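Local coordinates for putative uncharacterized protein PH0242 (Pyrococcus horikoshii, PDB 3VU1), which is the C-terminal globular domain of an archaeal AglB, a member of the oligosaccharyltransferase family, with a calcium ion in the model, at residues Lys271-Pro274 / Gly275-Leu279; Ile366-Glu369 / Gly370-Gly373. All blocks are in the same frame, centred on the assembly; numbering follows the deposited sequence.

Contact 1 (Lys271-Pro274 / Gly275-Leu279); sequences KLSP and GKHTL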
ATOM      1  N   LYS A 271       3.051  13.512 -21.610  1.00 45.03           N
ATOM      2  CA  LYS A 271       3.446  12.701 -22.775  1.00 41.29           C
ATOM      3  C   LYS A 271       4.922  12.861 -23.178  1.00 39.71           C
ATOM      4  O   LYS A 271       5.568  13.841 -22.827  1.00 37.89           O
ATOM      5  CB  LYS A 271       2.535  13.009 -23.967  1.00 45.59           C
ATOM      6  CG  LYS A 271       1.062  12.706 -23.696  1.00 54.15           C
ATOM      7  CD  LYS A 271       0.208  12.826 -24.955  1.00 64.61           C
ATOM      8  CE  LYS A 271      -1.259  12.469 -24.714  1.00 68.07           C
ATOM      9  NZ  LYS A 271      -2.004  13.584 -24.059  1.00 72.99           N
ATOM     10  N   LEU A 272       5.445  11.866 -23.895  1.00 36.95           N
ATOM     11  CA  LEU A 272       6.794  11.886 -24.448  1.00 34.39           C
ATOM     12  C   LEU A 272       6.768  11.600 -25.962  1.00 35.62           C
ATOM     13  O   LEU A 272       6.076  10.693 -26.422  1.00 34.18           O
ATOM     14  CB  LEU A 272       7.683  10.847 -23.751  1.00 31.87           C
ATOM     15  CG  LEU A 272       8.263  11.154 -22.370  1.00 31.50           C
ATOM     16  CD1 LEU A 272       8.888   9.891 -21.786  1.00 28.66           C
ATOM     17  CD2 LEU A 272       9.299  12.276 -22.412  1.00 30.74           C
ATOM     18  N   SER A 273       7.530  12.372 -26.729  1.00 38.05           N
ATOM     19  CA  SER A 273       7.655  12.162 -28.180  1.00 37.42           C
ATOM     20  C   SER A 273       8.641  11.050 -28.454  1.00 35.29           C
ATOM     21  O   SER A 273       9.575  10.858 -27.683  1.00 36.88           O
ATOM     22  CB  SER A 273       8.191  13.433 -28.831  1.00 37.26           C
ATOM     23  OG  SER A 273       9.517  13.704 -28.382  1.00 40.58           O
ATOM     24  N   PRO A 274       8.474  10.328 -29.569  1.00 36.44           N
ATOM     25  CA  PRO A 274       9.595   9.447 -29.997  1.00 35.82           C
ATOM     26  C   PRO A 274      10.835  10.312 -30.277  1.00 37.10           C
ATOM     27  O   PRO A 274      10.685  11.510 -30.470  1.00 39.47           O
ATOM     28  CB  PRO A 274       9.084   8.827 -31.307  1.00 34.05           C
ATOM     29  CG  PRO A 274       7.594   9.036 -31.297  1.00 33.70           C
ATOM     30  CD  PRO A 274       7.309  10.261 -30.474  1.00 33.62           C
ATOM     31  N   GLY A 275      12.027   9.724 -30.308  1.00 36.83           N
ATOM     32  CA  GLY A 275      13.267  10.470 -30.480  1.00 38.43           C
ATOM     33  C   GLY A 275      14.097  10.424 -29.201  1.00 44.35           C
ATOM     34  O   GLY A 275      13.689   9.784 -28.211  1.00 46.94           O
ATOM     35  N   LYS A 276      15.251  11.109 -29.209  1.00 42.54           N
ATOM     36  CA  LYS A 276      16.166  11.147 -28.055  1.00 40.66           C
ATOM     37  C   LYS A 276      15.642  11.985 -26.902  1.00 39.19           C
ATOM     38  O   LYS A 276      15.058  13.045 -27.111  1.00 40.74           O
ATOM     39  CB  LYS A 276      17.565  11.634 -28.444  1.00 42.00           C
ATOM     40  CG  LYS A 276      18.319  10.602 -29.244  1.00 52.63           C
ATOM     41  CD  LYS A 276      19.712  11.034 -29.669  1.00 57.38           C
ATOM     42  CE  LYS A 276      20.243  10.033 -30.699  1.00 65.23           C
ATOM     43  NZ  LYS A 276      21.724  10.133 -30.880  1.00 71.40           N
ATOM     44  N   HIS A 277      15.861  11.506 -25.684  1.00 35.20           N
ATOM     45  CA  HIS A 277      15.535  12.279 -24.514  1.00 34.72           C
ATOM     46  C   HIS A 277      16.572  12.090 -23.453  1.00 34.72           C
ATOM     47  O   HIS A 277      17.221  11.038 -23.352  1.00 37.00           O
ATOM     48  CB  HIS A 277      14.193  11.833 -23.942  1.00 35.96           C
ATOM     49  CG  HIS A 277      12.997  12.176 -24.793  1.00 33.90           C
ATOM     50  ND1 HIS A 277      12.273  13.319 -24.602  1.00 33.90           N
ATOM     51  CD2 HIS A 277      12.355  11.457 -25.818  1.00 32.31           C
ATOM     52  CE1 HIS A 277      11.218  13.334 -25.468  1.00 35.45           C
ATOM     53  NE2 HIS A 277      11.270  12.196 -26.212  1.00 36.81           N
ATOM     54  N   THR A 278      16.732  13.103 -22.626  1.00 33.88           N
ATOM     55  CA  THR A 278      17.446  12.926 -21.396  1.00 34.10           C
ATOM     56  C   THR A 278      16.424  13.159 -20.305  1.00 36.60           C
ATOM     57  O   THR A 278      15.788  14.218 -20.244  1.00 42.77           O
ATOM     58  CB  THR A 278      18.654  13.864 -21.303  1.00 33.52           C
ATOM     59  OG1 THR A 278      19.664  13.356 -22.169  1.00 35.18           O
ATOM     60  CG2 THR A 278      19.237  13.894 -19.896  1.00 34.25           C
ATOM     61  N   LEU A 279      16.249  12.150 -19.461  1.00 36.88           N
ATOM     62  CA  LEU A 279      15.162  12.135 -18.493  1.00 35.00           C
ATOM     63  C   LEU A 279      15.715  12.026 -17.088  1.00 35.64           C
ATOM     64  O   LEU A 279      16.735  11.348 -16.850  1.00 39.52           O
ATOM     65  CB  LEU A 279      14.233  10.952 -18.776  1.00 33.89           C
ATOM     66  CG  LEU A 279      13.611  10.831 -20.166  1.00 33.97           C
ATOM     67  CD1 LEU A 279      12.888   9.501 -20.278  1.00 31.80           C
ATOM     68  CD2 LEU A 279      12.658  11.992 -20.438  1.00 32.97           C
TER
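Ser273 and His277 face each other across a sharp bend where the loop Lys271-Pro274 runs straight into the strand Gly275-Leu279. No residue separates the two segments, and the CA atoms of Pro274 and Gly275 are 3.8 Å apart. Gly275, which has no side chain, takes a positive phi of 112° at the start of the strand. Beyond it the chain is extended, and the side chains of His277 and Leu279 both point back toward the loop.

The imidazole of His277 carries the contact. His277 NE2 donates to the carbonyl O of Ser273 at 2.6 Å, with an N-H...O angle of 153°. The acceptor lies close to the ring plane, at the ring edge. A second, weak bond runs from His277 NE2 to Ser273 OG at 3.2 Å. The hydroxyl is placed there by chi1 of 65°, which sets OG between the backbone N and the carbonyl carbon of Ser273. OG also makes a weak bond to Pro274 O.

Leu272 covers one face of the imidazole. Leu272 CD2 sits 4.0 Å from the centroid of the His277 ring in a CH-pi contact, offset toward the rim. Leu272 CD2 also meets Leu279 CD2 at 3.9 Å. The other ring nitrogen, ND1, is hydrogen-bonded to Asp260 OD2 on strand 253-262.

Both imidazole nitrogens therefore have polar partners, which limits rotation of the ring. NE2 acts as a donor. With the Asp260 carboxylate at ND1, the surroundings would probably favour a protonated, positively charged imidazole.

Contact 2 (Ile366-Glu369 / Gly370-Gly373); sequences IMRE and GESG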
ATOM      1  N   ILE A 366       5.211 -24.291   6.765  1.00 47.01           N
ATOM      2  CA  ILE A 366       5.616 -25.435   5.996  1.00 46.33           C
ATOM      3  C   ILE A 366       6.346 -26.521   6.803  1.00 49.43           C
ATOM      4  O   ILE A 366       6.033 -27.699   6.653  1.00 51.37           O
ATOM      5  CB  ILE A 366       6.355 -24.906   4.726  1.00 48.62           C
ATOM      6  CG1 ILE A 366       5.441 -25.026   3.524  1.00 53.69           C
ATOM      7  CG2 ILE A 366       7.601 -25.666   4.360  1.00 49.83           C
ATOM      8  CD1 ILE A 366       3.969 -25.079   3.884  1.00 52.34           C
ATOM      9  N   MET A 367       7.288 -26.137   7.665  1.00 50.31           N
ATOM     10  CA  MET A 367       8.071 -27.095   8.459  1.00 49.84           C
ATOM     11  C   MET A 367       8.573 -26.471   9.754  1.00 52.27           C
ATOM     12  O   MET A 367       8.876 -25.261   9.795  1.00 50.16           O
ATOM     13  CB  MET A 367       9.293 -27.574   7.697  1.00 53.12           C
ATOM     14  CG  MET A 367       9.065 -28.171   6.322  1.00 56.46           C
ATOM     15  SD  MET A 367      10.666 -28.562   5.578  1.00 68.90           S
ATOM     16  CE  MET A 367      10.971 -30.186   6.275  1.00 67.21           C
ATOM     17  N   ARG A 368       8.666 -27.286  10.810  1.00 51.16           N
ATOM     18  CA  ARG A 368       9.252 -26.815  12.076  1.00 52.85           C
ATOM     19  C   ARG A 368      10.768 -26.972  12.013  1.00 49.92           C
ATOM     20  O   ARG A 368      11.275 -27.759  11.201  1.00 47.13           O
ATOM     21  CB  ARG A 368       8.661 -27.517  13.296  1.00 56.12           C
ATOM     22  CG  ARG A 368       7.176 -27.290  13.476  1.00 59.82           C
ATOM     23  CD  ARG A 368       6.690 -27.844  14.801  1.00 68.46           C
ATOM     24  NE  ARG A 368       5.409 -28.533  14.633  1.00 79.40           N
ATOM     25  CZ  ARG A 368       4.442 -28.598  15.549  1.00 88.49           C
ATOM     26  NH1 ARG A 368       4.575 -28.004  16.736  1.00 89.55           N
ATOM     27  NH2 ARG A 368       3.323 -29.262  15.275  1.00 86.19           N
ATOM     28  N   GLU A 369      11.489 -26.194  12.823  1.00 49.73           N
ATOM     29  CA  GLU A 369      12.956 -26.223  12.768  1.00 55.55           C
ATOM     30  C   GLU A 369      13.431 -27.641  13.134  1.00 58.50           C
ATOM     31  O   GLU A 369      12.838 -28.276  14.018  1.00 56.86           O
ATOM     32  CB  GLU A 369      13.587 -25.125  13.647  1.00 53.57           C
ATOM     33  CG  GLU A 369      13.288 -25.204  15.139  1.00 52.73           C
ATOM     34  CD  GLU A 369      13.508 -23.886  15.878  1.00 56.78           C
ATOM     35  OE1 GLU A 369      13.998 -22.907  15.283  1.00 60.41           O
ATOM     36  OE2 GLU A 369      13.174 -23.813  17.071  1.00 56.12           O
ATOM     37  N   GLY A 370      14.438 -28.149  12.421  1.00 52.89           N
ATOM     38  CA  GLY A 370      14.874 -29.534  12.606  1.00 52.77           C
ATOM     39  C   GLY A 370      14.284 -30.576  11.660  1.00 52.72           C
ATOM     40  O   GLY A 370      14.969 -31.530  11.312  1.00 50.62           O
ATOM     41  N   GLU A 371      13.028 -30.399  11.237  1.00 55.16           N
ATOM     42  CA  GLU A 371      12.320 -31.389  10.392  1.00 55.88           C
ATOM     43  C   GLU A 371      12.969 -31.625   9.036  1.00 54.87           C
ATOM     44  O   GLU A 371      13.796 -30.832   8.613  1.00 55.22           O
ATOM     45  CB  GLU A 371      10.864 -30.998  10.209  1.00 60.63           C
ATOM     46  CG  GLU A 371      10.048 -31.169  11.484  1.00 68.56           C
ATOM     47  CD  GLU A 371       8.640 -30.588  11.393  1.00 72.35           C
ATOM     48  OE1 GLU A 371       8.160 -30.277  10.268  1.00 71.40           O
ATOM     49  OE2 GLU A 371       8.014 -30.448  12.470  1.00 70.63           O
ATOM     50  N   SER A 372      12.612 -32.725   8.371  1.00 56.55           N
ATOM     51  CA  SER A 372      13.200 -33.076   7.073  1.00 59.10           C
ATOM     52  C   SER A 372      12.164 -33.748   6.204  1.00 63.09           C
ATOM     53  O   SER A 372      11.176 -34.255   6.736  1.00 66.60           O
ATOM     54  CB  SER A 372      14.389 -34.011   7.254  1.00 64.52           C
ATOM     55  OG  SER A 372      15.421 -33.375   7.995  1.00 74.72           O
ATOM     56  N   GLY A 373      12.367 -33.743   4.878  1.00 65.02           N
ATOM     57  CA  GLY A 373      11.511 -34.542   3.970  1.00 64.12           C
ATOM     58  C   GLY A 373      11.138 -34.105   2.556  1.00 62.08           C
ATOM     59  O   GLY A 373      11.545 -33.057   2.075  1.00 67.08           O
TER
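Arg368 and Glu371 are the two ends of a type II beta turn that leads into the strand beginning at Ser372. The turn is closed by its own backbone: Glu371 N donates to Arg368 O at 3.2 Å. Gly370 occupies the third position, with a positive phi.

The Glu371 side chain reaches back toward the chain entering the turn and makes a second link. Glu371 OE1 accepts from Arg368 N at 3.1 Å, with an N-H...O angle of 163°. The N-H comes from above the carboxylate plane, 77° out of it. CG of Glu371 is anti to its carbonyl carbon, and the chain beyond is extended, which brings the carboxylate back to Arg368. Both the N-H and the carbonyl of Arg368 are thus bonded to Glu371.

The other oxygen, Glu371 OE2, lies alongside the aliphatic part of Arg368, 3.4 Å from Arg368 CG. Glu371 OE2 also forms a long salt bridge to Arg368 NE at 3.9 Å, with the guanidinium and carboxylate planes 54° apart.

The Met367 side chain points toward the strand start, and Met367 CE lies 3.7 Å from Ser372 N. It also touches Val356 and Met444. Glu369 points away from the turn, and its carboxylate accepts from Ile449 N and Ser450 OG near the start of helix 448-460. The backbones of Gly370 and Glu371 bond to Met444. Ser372 O accepts from the side-chain ND2 of Asn357.

This is a type II turn with glycine at its third position, reinforced by a side-chain-to-backbone bond, at the surface end of strand 372-381 in the Peripheral 2 domain.

Overall arrangement
From the N terminus, the chain reaches contact 1 first, in the Peripheral 1 domain. There it closes the short loop between strands 265-268 and 275-285, which belong to one antiparallel sheet. Leu272 also bonds through its backbone to Ser487 and Ser489, at and just after the end of strand 464-487. The chain then passes through strands 293-301 to 359-361 before contact 2, which opens strand 372-381 in the Peripheral 2 domain and borders helix 448-460. The two contacts lie in series, neither nested nor crossing. The centres of contact 1 and contact 2 are about 54 Å apart. The nearest atoms of contact 1 and contact 2 are about 43 Å apart. Each shapes the entry to a strand in a different sheet.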